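Local coordinates for probable translation initiation factor eIF-2B subunit gamma (Schizosaccharomyces pombe, PDB 5B04), which forms part of the eIF2B complex, which catalyses the exchange of GDP for GTP on the gamma subunit of initiation factor eIF2, at residues Leu90-Glu95 with Ile114-Pro119. The protein carries 3 engineered substitutions. Numbering follows the deposited sequence.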
ATOM      1  N   LEU E  90      46.758  -5.273 -51.919  1.00 87.75           N
ATOM      2  CA  LEU E  90      46.435  -4.541 -53.137  1.00 82.94           C
ATOM      3  C   LEU E  90      46.802  -5.339 -54.383  1.00 84.57           C
ATOM      4  O   LEU E  90      47.973  -5.440 -54.750  1.00 92.64           O
ATOM      5  CB  LEU E  90      47.153  -3.191 -53.153  1.00 82.93           C
ATOM      6  CG  LEU E  90      46.919  -2.307 -54.379  1.00 89.70           C
ATOM      7  CD1 LEU E  90      45.437  -2.186 -54.696  1.00 81.58           C
ATOM      8  CD2 LEU E  90      47.523  -0.937 -54.146  1.00 91.45           C
ATOM      9  N   ILE E  91      45.787  -5.902 -55.028  1.00 76.05           N
ATOM     10  CA  ILE E  91      45.977  -6.628 -56.276  1.00 77.72           C
ATOM     11  C   ILE E  91      45.955  -5.655 -57.451  1.00 92.72           C
ATOM     12  O   ILE E  91      45.120  -4.751 -57.497  1.00 99.57           O
ATOM     13  CB  ILE E  91      44.894  -7.701 -56.482  1.00 73.86           C
ATOM     14  CG1 ILE E  91      45.015  -8.804 -55.431  1.00 70.68           C
ATOM     15  CG2 ILE E  91      44.995  -8.286 -57.873  1.00 99.69           C
ATOM     16  CD1 ILE E  91      43.833  -9.749 -55.407  1.00 73.03           C
ATOM     17  N   CYS E  92      46.873  -5.839 -58.393  1.00 95.10           N
ATOM     18  CA  CYS E  92      46.917  -4.992 -59.580  1.00 99.74           C
ATOM     19  C   CYS E  92      47.623  -5.694 -60.733  1.00 97.84           C
ATOM     20  O   CYS E  92      47.923  -6.885 -60.662  1.00106.67           O
ATOM     21  CB  CYS E  92      47.624  -3.671 -59.265  1.00100.84           C
ATOM     22  SG  CYS E  92      49.398  -3.824 -58.949  1.00106.31           S
ATOM     23  N   MET E  93      47.880  -4.943 -61.798  1.00106.71           N
ATOM     24  CA  MET E  93      48.595  -5.466 -62.954  1.00105.04           C
ATOM     25  C   MET E  93      50.064  -5.073 -62.869  1.00112.02           C
ATOM     26  O   MET E  93      50.397  -4.032 -62.301  1.00106.61           O
ATOM     27  CB  MET E  93      47.971  -4.947 -64.250  1.00 98.84           C
ATOM     28  CG  MET E  93      46.464  -5.135 -64.318  1.00 80.79           C
ATOM     29  SD  MET E  93      45.983  -6.859 -64.115  1.00 95.90           S
ATOM     30  CE  MET E  93      44.207  -6.706 -63.940  1.00116.90           C
ATOM     31  N   GLU E  94      50.940  -5.907 -63.425  1.00120.00           N
ATOM     32  CA  GLU E  94      52.375  -5.642 -63.380  1.00117.46           C
ATOM     33  C   GLU E  94      52.698  -4.324 -64.066  1.00109.68           C
ATOM     34  O   GLU E  94      53.591  -3.590 -63.643  1.00104.19           O
ATOM     35  CB  GLU E  94      53.165  -6.760 -64.049  1.00111.99           C
ATOM     36  CG  GLU E  94      52.436  -8.073 -64.179  1.00125.87           C
ATOM     37  CD  GLU E  94      53.400  -9.221 -64.338  1.00130.69           C
ATOM     38  OE1 GLU E  94      54.568  -9.081 -63.915  1.00124.95           O
ATOM     39  OE2 GLU E  94      53.014 -10.239 -64.944  1.00138.93           O
ATOM     40  N   GLU E  95      51.975  -4.045 -65.146  1.00112.25           N
ATOM     41  CA  GLU E  95      52.061  -2.755 -65.806  1.00 99.05           C
ATOM     42  C   GLU E  95      51.662  -1.685 -64.803  1.00108.42           C
ATOM     43  O   GLU E  95      50.550  -1.711 -64.272  1.00124.10           O
ATOM     44  CB  GLU E  95      51.165  -2.709 -67.047  1.00 90.09           C
ATOM     45  CG  GLU E  95      51.487  -3.763 -68.105  1.00109.66           C
ATOM     46  CD  GLU E  95      50.954  -5.145 -67.760  1.00114.34           C
ATOM     47  OE1 GLU E  95      51.077  -6.058 -68.604  1.00124.32           O
ATOM     48  OE2 GLU E  95      50.409  -5.321 -66.649  1.00112.37           O
ATOM     49  N   ILE E 114      50.293  -1.038 -46.856  1.00 83.54           N
ATOM     50  CA  ILE E 114      49.748  -1.526 -48.117  1.00 84.23           C
ATOM     51  C   ILE E 114      50.706  -2.490 -48.805  1.00 75.67           C
ATOM     52  O   ILE E 114      51.671  -2.077 -49.448  1.00 88.14           O
ATOM     53  CB  ILE E 114      49.422  -0.368 -49.074  1.00 82.50           C
ATOM     54  CG1 ILE E 114      48.563   0.680 -48.364  1.00 88.87           C
ATOM     55  CG2 ILE E 114      48.715  -0.891 -50.316  1.00 84.66           C
ATOM     56  CD1 ILE E 114      47.261   0.135 -47.816  1.00 82.05           C
ATOM     57  N   HIS E 115      50.425  -3.780 -48.662  1.00 70.46           N
ATOM     58  CA  HIS E 115      51.225  -4.823 -49.285  1.00 93.47           C
ATOM     59  C   HIS E 115      50.721  -5.101 -50.698  1.00 96.20           C
ATOM     60  O   HIS E 115      49.667  -5.711 -50.888  1.00 93.57           O
ATOM     61  CB  HIS E 115      51.195  -6.090 -48.426  1.00 98.93           C
ATOM     62  CG  HIS E 115      51.511  -7.344 -49.177  1.00123.85           C
ATOM     63  ND1 HIS E 115      50.578  -8.337 -49.385  1.00128.80           N
ATOM     64  CD2 HIS E 115      52.651  -7.771 -49.769  1.00123.38           C
ATOM     65  CE1 HIS E 115      51.131  -9.321 -50.071  1.00119.98           C
ATOM     66  NE2 HIS E 115      52.388  -9.002 -50.317  1.00124.19           N
ATOM     67  N   VAL E 116      51.479  -4.638 -51.688  1.00 97.51           N
ATOM     68  CA  VAL E 116      51.075  -4.746 -53.087  1.00 98.68           C
ATOM     69  C   VAL E 116      51.383  -6.125 -53.656  1.00 91.38           C
ATOM     70  O   VAL E 116      52.450  -6.687 -53.409  1.00 96.01           O
ATOM     71  CB  VAL E 116      51.771  -3.679 -53.954  1.00 99.28           C
ATOM     72  CG1 VAL E 116      51.134  -3.615 -55.334  1.00 85.01           C
ATOM     73  CG2 VAL E 116      51.701  -2.326 -53.276  1.00 95.52           C
ATOM     74  N   GLU E 117      50.440  -6.663 -54.421  1.00 77.90           N
ATOM     75  CA  GLU E 117      50.613  -7.962 -55.056  1.00 79.83           C
ATOM     76  C   GLU E 117      50.109  -7.918 -56.493  1.00 89.02           C
ATOM     77  O   GLU E 117      48.912  -7.777 -56.733  1.00100.44           O
ATOM     78  CB  GLU E 117      49.875  -9.046 -54.269  1.00 91.23           C
ATOM     79  CG  GLU E 117      50.317 -10.467 -54.586  1.00 96.62           C
ATOM     80  CD  GLU E 117      51.381 -10.971 -53.631  1.00103.30           C
ATOM     81  OE1 GLU E 117      51.724 -12.170 -53.696  1.00117.16           O
ATOM     82  OE2 GLU E 117      51.875 -10.168 -52.812  1.00 91.04           O
ATOM     83  N   ALA E 118      51.027  -8.029 -57.447  1.00 90.19           N
ATOM     84  CA  ALA E 118      50.656  -8.059 -58.857  1.00 99.27           C
ATOM     85  C   ALA E 118      51.059  -9.387 -59.482  1.00 94.44           C
ATOM     86  O   ALA E 118      52.094  -9.474 -60.142  1.00104.01           O
ATOM     87  CB  ALA E 118      51.297  -6.901 -59.603  1.00101.81           C
ATOM     88  N   PRO E 119      50.236 -10.427 -59.274  1.00 99.39           N
ATOM     89  CA  PRO E 119      50.533 -11.777 -59.763  1.00110.59           C
ATOM     90  C   PRO E 119      50.684 -11.807 -61.280  1.00112.49           C
ATOM     91  O   PRO E 119      49.892 -11.184 -61.988  1.00104.83           O
ATOM     92  CB  PRO E 119      49.318 -12.594 -59.311  1.00107.61           C
ATOM     93  CG  PRO E 119      48.236 -11.594 -59.104  1.00 99.72           C
ATOM     94  CD  PRO E 119      48.919 -10.357 -58.619  1.00 94.58           C
TER
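Leu90 pairs with Val116 across two parallel strands, both side chains on the same face of the sheet, and its backbone bonds to the residues before and after Val116. Leu90 N donates to His115 O at 3.1 Å, and Leu90 O takes the amide of Glu117, N to O 2.8 Å. Two residues on, Cys92 N reaches Glu117 O in a more bent bond, 145° at the hydrogen, while Ile91 CA also brings its hydrogen to that oxygen. The side chain of Leu90 is worth following outward. CB lies 4.0 Å from Ile114 CG2; CG then swings anti to the backbone N (chi1 180°), and of its two methyls CD2 comes back to the same Ile114 CG2, with Val116 CG2 a looser neighbour at 4.5 Å from CD2. Farther along, Cys92 SG sits between its own N and carbonyl carbon (chi1 69°), which puts the sulfur 3.7 Å from Ala118 CB and 4.0 Å from Val116 CG1. On the opposite face, Ile91 CG2 lies near Pro119 CD, a loose apolar contact at 4.5 Å. The two strands belong to a right-handed beta-alpha-beta crossover in the nucleotidyltransferase-like domain: connecting helix 97-105 covers Leu90 and Val116 through Ile100, Asn101 and Leu104, helix 128-134 meets Ile91 and Pro119 through Ala131 and Ala134, and strand 39-45 pairs with the other edge of strand 87-92.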